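Local coordinates for protein putative modification methylase (Thermus thermophilus, PDB 2ZIF) that probably transfers a methyl group from S-adenosylmethionine to the N4 atom of deoxycytidine in DNA, as an N4-cytosine modification methylase, at residues H42-S47 with G91-V96; D129-I134 with M172-G177; F220-A225 with T249-A254. All coordinates share one frame; numbering follows the deposited sequence.

Contact 1. Residues H42-S47 with G91-V96; sequences HLVVTS and GRLVIV. With SAM (S-adenosylmethionine), chain D.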
loop_
_atom_site.group_PDB
_atom_site.type_symbol
_atom_site.label_atom_id
_atom_site.label_comp_id
_atom_site.label_asym_id
_atom_site.label_seq_id
_atom_site.Cartn_x
_atom_site.Cartn_y
_atom_site.Cartn_z
ATOM N N HIS B 42 -8.001 -23.166 -4.701
ATOM C CA HIS B 42 -6.628 -23.041 -4.232
ATOM C C HIS B 42 -6.032 -21.652 -4.387
ATOM O O HIS B 42 -5.234 -21.223 -3.564
ATOM C CB HIS B 42 -5.752 -24.037 -4.979
ATOM C CG HIS B 42 -6.310 -25.423 -4.991
ATOM N ND1 HIS B 42 -6.275 -26.246 -3.887
ATOM C CD2 HIS B 42 -6.965 -26.109 -5.955
ATOM C CE1 HIS B 42 -6.883 -27.382 -4.173
ATOM N NE2 HIS B 42 -7.311 -27.324 -5.421
ATOM N N LEU B 43 -6.426 -20.944 -5.440
ATOM C CA LEU B 43 -5.869 -19.629 -5.691
ATOM C C LEU B 43 -6.845 -18.705 -6.392
ATOM O O LEU B 43 -7.503 -19.100 -7.352
ATOM C CB LEU B 43 -4.616 -19.767 -6.570
ATOM C CG LEU B 43 -3.531 -18.673 -6.609
ATOM C CD1 LEU B 43 -2.842 -18.672 -7.981
ATOM C CD2 LEU B 43 -4.122 -17.320 -6.335
ATOM N N VAL B 44 -6.935 -17.470 -5.913
ATOM C CA VAL B 44 -7.779 -16.473 -6.560
ATOM C C VAL B 44 -6.930 -15.280 -7.037
ATOM O O VAL B 44 -6.248 -14.639 -6.243
ATOM C CB VAL B 44 -8.866 -15.929 -5.618
ATOM C CG1 VAL B 44 -9.539 -14.714 -6.251
ATOM C CG2 VAL B 44 -9.904 -17.011 -5.336
ATOM N N VAL B 45 -6.944 -15.017 -8.341
ATOM C CA VAL B 45 -6.241 -13.858 -8.884
ATOM C C VAL B 45 -7.303 -13.019 -9.586
ATOM O O VAL B 45 -8.039 -13.517 -10.451
ATOM C CB VAL B 45 -5.168 -14.225 -9.917
ATOM C CG1 VAL B 45 -4.486 -12.943 -10.405
ATOM C CG2 VAL B 45 -4.153 -15.170 -9.307
ATOM N N THR B 46 -7.386 -11.745 -9.222
ATOM C CA THR B 46 -8.393 -10.891 -9.820
ATOM C C THR B 46 -8.105 -9.414 -9.631
ATOM O O THR B 46 -7.212 -9.020 -8.881
ATOM C CB THR B 46 -9.794 -11.199 -9.212
ATOM O OG1 THR B 46 -10.806 -10.434 -9.889
ATOM C CG2 THR B 46 -9.813 -10.848 -7.723
ATOM N N SER B 47 -8.894 -8.605 -10.319
ATOM C CA SER B 47 -8.794 -7.164 -10.253
ATOM C C SER B 47 -10.226 -6.673 -10.065
ATOM O O SER B 47 -11.082 -6.885 -10.919
ATOM C CB SER B 47 -8.209 -6.632 -11.559
ATOM O OG SER B 47 -7.699 -5.328 -11.380
ATOM N N GLY B 91 -4.576 -21.366 1.064
ATOM C CA GLY B 91 -4.738 -20.792 -0.263
ATOM C C GLY B 91 -4.769 -19.279 -0.134
ATOM O O GLY B 91 -4.777 -18.756 0.982
ATOM N N ARG B 92 -4.787 -18.552 -1.245
ATOM C CA ARG B 92 -4.819 -17.107 -1.115
ATOM C C ARG B 92 -5.602 -16.332 -2.143
ATOM O O ARG B 92 -5.918 -16.805 -3.247
ATOM C CB ARG B 92 -3.401 -16.536 -1.038
ATOM C CG ARG B 92 -2.595 -16.632 -2.322
ATOM C CD ARG B 92 -1.215 -15.991 -2.148
ATOM N NE ARG B 92 -0.294 -16.795 -1.339
ATOM C CZ ARG B 92 0.903 -16.375 -0.940
ATOM N NH1 ARG B 92 1.330 -15.152 -1.264
ATOM N NH2 ARG B 92 1.688 -17.180 -0.234
ATOM N N LEU B 93 -5.924 -15.115 -1.729
ATOM C CA LEU B 93 -6.656 -14.172 -2.539
ATOM C C LEU B 93 -5.670 -13.084 -2.988
ATOM O O LEU B 93 -5.131 -12.349 -2.158
ATOM C CB LEU B 93 -7.779 -13.561 -1.701
ATOM C CG LEU B 93 -8.516 -12.368 -2.305
ATOM C CD1 LEU B 93 -9.217 -12.779 -3.591
ATOM C CD2 LEU B 93 -9.501 -11.839 -1.293
ATOM N N VAL B 94 -5.421 -13.008 -4.292
ATOM C CA VAL B 94 -4.518 -12.001 -4.847
ATOM C C VAL B 94 -5.380 -10.976 -5.584
ATOM O O VAL B 94 -6.154 -11.327 -6.482
ATOM C CB VAL B 94 -3.503 -12.634 -5.818
ATOM C CG1 VAL B 94 -2.567 -11.566 -6.373
ATOM C CG2 VAL B 94 -2.699 -13.704 -5.100
ATOM N N ILE B 95 -5.240 -9.713 -5.187
ATOM C CA ILE B 95 -6.023 -8.607 -5.744
ATOM C C ILE B 95 -5.129 -7.510 -6.331
ATOM O O ILE B 95 -4.332 -6.898 -5.617
ATOM C CB ILE B 95 -6.902 -7.973 -4.635
ATOM C CG1 ILE B 95 -7.792 -9.047 -3.995
ATOM C CG2 ILE B 95 -7.721 -6.829 -5.201
ATOM C CD1 ILE B 95 -8.473 -8.609 -2.700
ATOM N N VAL B 96 -5.262 -7.257 -7.628
ATOM C CA VAL B 96 -4.451 -6.221 -8.267
ATOM C C VAL B 96 -5.295 -4.958 -8.389
ATOM O O VAL B 96 -6.264 -4.919 -9.138
ATOM C CB VAL B 96 -3.969 -6.674 -9.662
ATOM C CG1 VAL B 96 -3.203 -7.973 -9.544
ATOM C CG2 VAL B 96 -5.150 -6.875 -10.574
HETATM N N SAM D . -8.334 -8.691 -15.610
HETATM C CA SAM D . -9.632 -8.930 -16.251
HETATM C C SAM D . -9.640 -9.294 -17.745
HETATM O O SAM D . -10.645 -9.028 -18.413
HETATM O OXT SAM D . -8.634 -9.851 -18.200
HETATM C CB SAM D . -10.588 -7.717 -16.093
HETATM C CG SAM D . -11.529 -7.803 -14.580
HETATM S SD SAM D . -12.398 -6.193 -14.407
HETATM C CE SAM D . -11.209 -5.136 -13.518
HETATM C "C5'" SAM D . -13.775 -6.509 -13.285
HETATM C "C4'" SAM D . -14.919 -7.338 -13.891
HETATM O "O4'" SAM D . -15.932 -7.581 -12.937
HETATM C "C3'" SAM D . -15.615 -6.720 -15.121
HETATM O "O3'" SAM D . -15.389 -7.465 -16.310
HETATM C "C2'" SAM D . -17.056 -6.520 -14.657
HETATM O "O2'" SAM D . -18.003 -6.875 -15.667
HETATM C "C1'" SAM D . -17.191 -7.581 -13.562
HETATM N N9 SAM D . -18.163 -7.304 -12.490
HETATM C C8 SAM D . -18.565 -6.161 -11.885
HETATM N N7 SAM D . -19.478 -6.357 -10.924
HETATM C C5 SAM D . -19.699 -7.737 -10.886
HETATM C C6 SAM D . -20.474 -8.640 -10.166
HETATM N N6 SAM D . -21.315 -8.232 -9.178
HETATM N N1 SAM D . -20.416 -9.992 -10.427
HETATM C C2 SAM D . -19.597 -10.450 -11.399
HETATM N N3 SAM D . -18.813 -9.642 -12.140
HETATM C C4 SAM D . -18.875 -8.312 -11.871
#
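The carbonyl oxygen of T46 is gripped twice by the neighbouring strand: V96 N donates a hydrogen bond of 2.9 Å to T46 O, and the CA-H of I95 points at the same oxygen. V94 O repeats the pattern one step earlier, taking T46 N as its donor and the CA-H of V45 beside it. V94 N in turn reaches V44 O at 2.7 Å, and V44 N reaches R92 O, so that V44 and T46 each bond through both N and O to the residues flanking their partners. This alternation is a worked example of parallel pairing, and the two strands run only 4° apart. They are joined by a beta-alpha-beta crossover through helix 65-86 in the Rossmann-like core of the methyltransferase. V44, T46, L93 and I95 lie on one face of the sheet, which that helix packs against through W80 and V83. V44 CG1 presses against L93 CD1 at 3.3 Å, the two side chains side by side and pointing the same way. On the other face, beneath helix 222-232, L43 CD2 slants across to V94 CG2 at 4.1 Å. T46 turns its hydroxyl to D241. At the strand end S47 takes over from the backbone: OG, anti to its own N (chi1 -161°), lies in the plane of the V96 carbonyl and donates to V96 O at 2.7 Å, while V96 CG2 lies beside S47 CB. With an alanine here the hydroxyl is gone, and V96 O would probably lose this partner, leaving the turn after the strand less firmly fixed. T46 and S47 begin the TSPPY sequence, motif IV of amino-methyltransferases, and S47 O lies 3.1 Å from CE, the transferable methyl carbon of S-adenosylmethionine.

Contact 2. Residues D129-I134 with M172-G177; sequences DNLNPI and MQRKPG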
loop_
_atom_site.group_PDB
_atom_site.type_symbol
_atom_site.label_atom_id
_atom_site.label_comp_id
_atom_site.label_asym_id
_atom_site.label_seq_id
_atom_site.Cartn_x
_atom_site.Cartn_y
_atom_site.Cartn_z
ATOM N N ASP B 129 -5.144 -13.490 6.549
ATOM C CA ASP B 129 -3.835 -13.186 7.103
ATOM C C ASP B 129 -3.210 -12.287 6.046
ATOM O O ASP B 129 -3.155 -12.652 4.866
ATOM C CB ASP B 129 -2.963 -14.440 7.240
ATOM C CG ASP B 129 -3.031 -15.054 8.624
ATOM O OD1 ASP B 129 -3.106 -14.289 9.609
ATOM O OD2 ASP B 129 -2.989 -16.298 8.726
ATOM N N ASN B 130 -2.748 -11.115 6.447
ATOM C CA ASN B 130 -2.137 -10.224 5.480
ATOM C C ASN B 130 -0.688 -10.591 5.213
ATOM O O ASN B 130 0.097 -10.795 6.139
ATOM C CB ASN B 130 -2.188 -8.778 5.955
ATOM C CG ASN B 130 -1.531 -7.831 4.973
ATOM O OD1 ASN B 130 -2.081 -7.536 3.907
ATOM N ND2 ASN B 130 -0.340 -7.363 5.319
ATOM N N LEU B 131 -0.352 -10.680 3.933
ATOM C CA LEU B 131 1.003 -10.971 3.503
ATOM C C LEU B 131 1.522 -9.708 2.805
ATOM O O LEU B 131 0.741 -8.804 2.477
ATOM C CB LEU B 131 1.007 -12.159 2.532
ATOM C CG LEU B 131 1.361 -13.530 3.116
ATOM C CD1 LEU B 131 0.558 -13.774 4.393
ATOM C CD2 LEU B 131 1.082 -14.620 2.090
ATOM N N ASN B 132 2.831 -9.633 2.587
ATOM C CA ASN B 132 3.387 -8.467 1.922
ATOM C C ASN B 132 2.921 -8.354 0.475
ATOM O O ASN B 132 2.894 -9.330 -0.266
ATOM C CB ASN B 132 4.916 -8.498 1.963
ATOM C CG ASN B 132 5.477 -7.589 3.027
ATOM O OD1 ASN B 132 4.790 -6.689 3.504
ATOM N ND2 ASN B 132 6.733 -7.804 3.396
ATOM N N PRO B 133 2.523 -7.154 0.058
ATOM C CA PRO B 133 2.080 -7.016 -1.330
ATOM C C PRO B 133 3.278 -6.882 -2.267
ATOM O O PRO B 133 4.405 -6.661 -1.827
ATOM C CB PRO B 133 1.257 -5.740 -1.294
ATOM C CG PRO B 133 1.987 -4.916 -0.294
ATOM C CD PRO B 133 2.278 -5.916 0.815
ATOM N N ILE B 134 3.028 -7.055 -3.555
ATOM C CA ILE B 134 4.059 -6.888 -4.559
ATOM C C ILE B 134 3.670 -5.588 -5.249
ATOM O O ILE B 134 2.489 -5.348 -5.515
ATOM C CB ILE B 134 4.065 -8.035 -5.606
ATOM C CG1 ILE B 134 4.495 -9.362 -4.948
ATOM C CG2 ILE B 134 5.018 -7.680 -6.755
ATOM C CD1 ILE B 134 4.529 -10.574 -5.907
ATOM N N MET B 172 -1.925 -9.508 -1.203
ATOM C CA MET B 172 -1.876 -10.943 -0.915
ATOM C C MET B 172 -2.582 -11.271 0.409
ATOM O O MET B 172 -2.105 -10.913 1.489
ATOM C CB MET B 172 -0.417 -11.407 -0.824
ATOM C CG MET B 172 0.468 -10.969 -1.984
ATOM S SD MET B 172 0.429 -12.097 -3.377
ATOM C CE MET B 172 2.066 -11.890 -3.970
ATOM N N GLN B 173 -3.714 -11.959 0.312
ATOM C CA GLN B 173 -4.476 -12.344 1.490
ATOM C C GLN B 173 -4.547 -13.859 1.593
ATOM O O GLN B 173 -5.187 -14.525 0.775
ATOM C CB GLN B 173 -5.880 -11.735 1.436
ATOM C CG GLN B 173 -6.017 -10.477 2.267
ATOM C CD GLN B 173 -5.042 -9.407 1.859
ATOM O OE1 GLN B 173 -5.074 -8.935 0.722
ATOM N NE2 GLN B 173 -4.168 -9.007 2.775
ATOM N N ARG B 174 -3.868 -14.388 2.606
ATOM C CA ARG B 174 -3.795 -15.824 2.846
ATOM C C ARG B 174 -4.821 -16.299 3.876
ATOM O O ARG B 174 -5.008 -15.682 4.931
ATOM C CB ARG B 174 -2.378 -16.187 3.325
ATOM C CG ARG B 174 -2.075 -17.678 3.406
ATOM C CD ARG B 174 -1.134 -17.987 4.566
ATOM N NE ARG B 174 0.272 -17.715 4.270
ATOM C CZ ARG B 174 1.205 -17.494 5.199
ATOM N NH1 ARG B 174 2.464 -17.258 4.844
ATOM N NH2 ARG B 174 0.876 -17.485 6.486
ATOM N N LYS B 175 -5.489 -17.402 3.558
ATOM C CA LYS B 175 -6.470 -17.983 4.468
ATOM C C LYS B 175 -5.727 -18.896 5.425
ATOM O O LYS B 175 -5.115 -19.874 5.003
ATOM C CB LYS B 175 -7.508 -18.819 3.716
ATOM C CG LYS B 175 -8.392 -19.658 4.644
ATOM C CD LYS B 175 -9.564 -20.265 3.898
ATOM C CE LYS B 175 -10.538 -20.934 4.851
ATOM N NZ LYS B 175 -11.728 -21.461 4.125
ATOM N N PRO B 176 -5.773 -18.587 6.725
ATOM C CA PRO B 176 -5.085 -19.418 7.716
ATOM C C PRO B 176 -5.756 -20.788 7.782
ATOM O O PRO B 176 -6.888 -20.954 7.328
ATOM C CB PRO B 176 -5.266 -18.625 9.003
ATOM C CG PRO B 176 -6.640 -18.032 8.814
ATOM C CD PRO B 176 -6.601 -17.555 7.376
ATOM N N GLY B 177 -5.061 -21.771 8.339
ATOM C CA GLY B 177 -5.646 -23.093 8.441
ATOM C C GLY B 177 -4.630 -24.198 8.269
ATOM O O GLY B 177 -4.974 -25.382 8.305
HETATM O O HOH W 1 -0.931 -7.859 0.899
#
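Bent at chi2 (-87°), the M172 side chain curls along the opposite strand, so that CG passes N132 O at 3.4 Å and the terminal CE meets I134 CD1, also at 3.4 Å. R174 is folded too, at chi2 and chi3, and its guanidinium lies under L131 CD1, which sits 3.8 Å above the plane, over its centre. Between these side chains the strands pair in antiparallel fashion: D129 N donates to R174 O at 2.7 Å and R174 N returns a bond to D129 O. On the other face the amides of N130 and Q173 are nearly coplanar, 15° apart, yet the bond from Q173 NE2 to N130 OD1 is weak and bent despite its 2.8 Å. N130 OD1 has a second donor in Q120, and N130 ND2 reaches V112 O of the second subunit. D129 OD2 touches P176 CB and forms a salt bridge with R109 of the second subunit, which makes this pairing part of the dimer interface. Within the chain, strand 167-174 lies between strand 129-137 and strand 91-101, and M172 packs on R92 and V94 of the latter.

Contact 3. Residues F220-A225 with T249-A254; sequences FPLELA and TLIAAA. With SAM (S-adenosylmethionine), chain D.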
loop_
_atom_site.group_PDB
_atom_site.type_symbol
_atom_site.label_atom_id
_atom_site.label_comp_id
_atom_site.label_asym_id
_atom_site.label_seq_id
_atom_site.Cartn_x
_atom_site.Cartn_y
_atom_site.Cartn_z
ATOM N N PHE B 220 -4.871 -5.930 -16.344
ATOM C CA PHE B 220 -3.540 -6.513 -16.305
ATOM C C PHE B 220 -3.161 -7.497 -17.410
ATOM O O PHE B 220 -3.998 -8.232 -17.923
ATOM C CB PHE B 220 -3.284 -7.136 -14.916
ATOM C CG PHE B 220 -4.208 -8.276 -14.555
ATOM C CD1 PHE B 220 -4.239 -9.447 -15.306
ATOM C CD2 PHE B 220 -5.001 -8.203 -13.420
ATOM C CE1 PHE B 220 -5.048 -10.528 -14.919
ATOM C CE2 PHE B 220 -5.804 -9.275 -13.033
ATOM C CZ PHE B 220 -5.825 -10.436 -13.784
ATOM N N PRO B 221 -1.868 -7.509 -17.785
ATOM C CA PRO B 221 -1.261 -8.361 -18.814
ATOM C C PRO B 221 -1.308 -9.853 -18.465
ATOM O O PRO B 221 -1.405 -10.232 -17.295
ATOM C CB PRO B 221 0.184 -7.863 -18.873
ATOM C CG PRO B 221 0.092 -6.468 -18.409
ATOM C CD PRO B 221 -0.874 -6.556 -17.270
ATOM N N LEU B 222 -1.212 -10.684 -19.496
ATOM C CA LEU B 222 -1.226 -12.125 -19.343
ATOM C C LEU B 222 0.010 -12.545 -18.558
ATOM O O LEU B 222 -0.042 -13.459 -17.741
ATOM C CB LEU B 222 -1.197 -12.799 -20.718
ATOM C CG LEU B 222 -2.111 -13.996 -21.021
ATOM C CD1 LEU B 222 -1.501 -14.782 -22.195
ATOM C CD2 LEU B 222 -2.266 -14.899 -19.795
ATOM N N GLU B 223 1.122 -11.868 -18.816
ATOM C CA GLU B 223 2.374 -12.186 -18.155
ATOM C C GLU B 223 2.303 -12.035 -16.633
ATOM O O GLU B 223 2.895 -12.831 -15.905
ATOM C CB GLU B 223 3.498 -11.309 -18.710
ATOM C CG GLU B 223 4.888 -11.914 -18.550
ATOM C CD GLU B 223 5.994 -10.966 -19.008
ATOM O OE1 GLU B 223 5.795 -10.242 -20.016
ATOM O OE2 GLU B 223 7.069 -10.953 -18.364
ATOM N N LEU B 224 1.587 -11.016 -16.162
ATOM C CA LEU B 224 1.444 -10.781 -14.720
ATOM C C LEU B 224 0.539 -11.841 -14.101
ATOM O O LEU B 224 0.725 -12.247 -12.957
ATOM C CB LEU B 224 0.878 -9.377 -14.452
ATOM C CG LEU B 224 0.525 -8.964 -13.012
ATOM C CD1 LEU B 224 0.555 -7.451 -12.872
ATOM C CD2 LEU B 224 -0.858 -9.476 -12.643
ATOM N N ALA B 225 -0.444 -12.300 -14.863
ATOM C CA ALA B 225 -1.341 -13.316 -14.348
ATOM C C ALA B 225 -0.614 -14.656 -14.316
ATOM O O ALA B 225 -0.646 -15.361 -13.309
ATOM C CB ALA B 225 -2.600 -13.401 -15.218
ATOM N N THR B 249 -6.964 -14.077 -16.352
ATOM C CA THR B 249 -6.608 -15.010 -15.284
ATOM C C THR B 249 -6.924 -16.434 -15.686
ATOM O O THR B 249 -6.134 -17.339 -15.449
ATOM C CB THR B 249 -7.342 -14.712 -13.975
ATOM O OG1 THR B 249 -7.098 -13.357 -13.587
ATOM C CG2 THR B 249 -6.838 -15.638 -12.867
ATOM N N LEU B 250 -8.084 -16.627 -16.298
ATOM C CA LEU B 250 -8.498 -17.954 -16.746
ATOM C C LEU B 250 -7.471 -18.483 -17.741
ATOM O O LEU B 250 -6.956 -19.590 -17.590
ATOM C CB LEU B 250 -9.873 -17.881 -17.416
ATOM C CG LEU B 250 -10.986 -17.180 -16.623
ATOM C CD1 LEU B 250 -12.289 -17.284 -17.408
ATOM C CD2 LEU B 250 -11.136 -17.801 -15.237
ATOM N N ILE B 251 -7.166 -17.682 -18.756
ATOM C CA ILE B 251 -6.195 -18.073 -19.768
ATOM C C ILE B 251 -4.833 -18.409 -19.141
ATOM O O ILE B 251 -4.231 -19.435 -19.465
ATOM C CB ILE B 251 -6.041 -16.949 -20.826
ATOM C CG1 ILE B 251 -7.339 -16.831 -21.628
ATOM C CG2 ILE B 251 -4.869 -17.236 -21.747
ATOM C CD1 ILE B 251 -7.377 -15.649 -22.572
ATOM N N ALA B 252 -4.366 -17.548 -18.235
ATOM C CA ALA B 252 -3.089 -17.747 -17.551
ATOM C C ALA B 252 -3.072 -19.059 -16.776
ATOM O O ALA B 252 -2.063 -19.753 -16.740
ATOM C CB ALA B 252 -2.811 -16.589 -16.601
ATOM N N ALA B 253 -4.187 -19.393 -16.144
ATOM C CA ALA B 253 -4.264 -20.630 -15.382
ATOM C C ALA B 253 -4.170 -21.824 -16.333
ATOM O O ALA B 253 -3.368 -22.736 -16.123
ATOM C CB ALA B 253 -5.566 -20.676 -14.596
ATOM N N ALA B 254 -4.973 -21.800 -17.393
ATOM C CA ALA B 254 -4.987 -22.897 -18.360
ATOM C C ALA B 254 -3.650 -23.124 -19.068
ATOM O O ALA B 254 -3.186 -24.262 -19.171
ATOM C CB ALA B 254 -6.096 -22.672 -19.388
HETATM N N SAM D . -8.334 -8.691 -15.610
HETATM C CA SAM D . -9.632 -8.930 -16.251
HETATM C C SAM D . -9.640 -9.294 -17.745
HETATM O O SAM D . -10.645 -9.028 -18.413
HETATM O OXT SAM D . -8.634 -9.851 -18.200
HETATM C CB SAM D . -10.588 -7.717 -16.093
HETATM C CG SAM D . -11.529 -7.803 -14.580
HETATM S SD SAM D . -12.398 -6.193 -14.407
HETATM C CE SAM D . -11.209 -5.136 -13.518
HETATM C "C5'" SAM D . -13.775 -6.509 -13.285
HETATM C "C4'" SAM D . -14.919 -7.338 -13.891
HETATM O "O4'" SAM D . -15.932 -7.581 -12.937
HETATM C "C3'" SAM D . -15.615 -6.720 -15.121
HETATM O "O3'" SAM D . -15.389 -7.465 -16.310
HETATM C "C2'" SAM D . -17.056 -6.520 -14.657
HETATM O "O2'" SAM D . -18.003 -6.875 -15.667
HETATM C "C1'" SAM D . -17.191 -7.581 -13.562
HETATM N N9 SAM D . -18.163 -7.304 -12.490
HETATM C C8 SAM D . -18.565 -6.161 -11.885
HETATM N N7 SAM D . -19.478 -6.357 -10.924
HETATM C C5 SAM D . -19.699 -7.737 -10.886
HETATM C C6 SAM D . -20.474 -8.640 -10.166
HETATM N N6 SAM D . -21.315 -8.232 -9.178
HETATM N N1 SAM D . -20.416 -9.992 -10.427
HETATM C C2 SAM D . -19.597 -10.450 -11.399
HETATM N N3 SAM D . -18.813 -9.642 -12.140
HETATM C C4 SAM D . -18.875 -8.312 -11.871
#
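F220 and T249 meet where two helices of the methyltransferase fold converge on the cofactor. Helix 248-255 follows the DPFAGTG sequence, the glycine-rich turn known as the first conserved motif of this superfamily, and helix 222-232 starts just after P221, the residue that follows F220. The order, with TSPPY ahead of the glycine-rich turn, is the permuted arrangement known among amino-methyltransferases.

The aromatic interactions come first. The F220 ring receives the amino nitrogen N of S-adenosylmethionine over one face, 3.5 Å above the plane and offset toward the rim; if that nitrogen is protonated, the pi cloud would probably favour its charge. At the edge of the ring, in its plane, stands T249 OG1, 3.2 Å from F220 CZ, so the weakly positive C-H rim probably faces the oxygen. F220 holds CG between its backbone N and carbonyl carbon (chi1 63°), which folds the ring back toward the cofactor and helix 248-255.

Polar bonds fix the threonine. Its hydroxyl is hydrogen-bonded to D241 OD2 and to V45 O, so the oxygen offered to the ring edge is held by a second shell reaching into the sheet. No hydrogen bond runs between the two segments themselves. Along the helices, A253 N bonds T249 O at 2.9 Å, whereas P221, at the N-cap position, accepts weak bonds from L224 N and A225 N.

Apolar packing supplies the remainder. L222 CD2 rests on A252 CB at 3.7 Å and also reaches I251 CG2 at 4.0 Å, the leucine and isoleucine side chains crossing at about a right angle. I251 is backed by R276 and F277 of helix 267-280. Two methyls bring the helices close: A225 CB lies 3.5 Å from A252 CB and 4.3 Å from T249 CA.

How the contacts relate
Followed from the N terminus, the three contacts come in series, none nesting or crossing. Contact 1 closes a loop of 43 residues that carries helix 65-86 and sets two parallel core strands side by side. Contact 2 closes the next, 37 residues long and partly disordered, and adds an antiparallel pair; L93 N reaches Q173 O at 2.7 Å, so strands 91-101 and 167-174 join both contacts in one sheet. Contact 3 closes the last loop, 23 residues, bringing two helices together. V96 CG2 packs on F220 CD2, linking it to contact 1, and both touch S-adenosylmethionine. Contacts 2 and 3 stay about 8 Å apart at their nearest atoms.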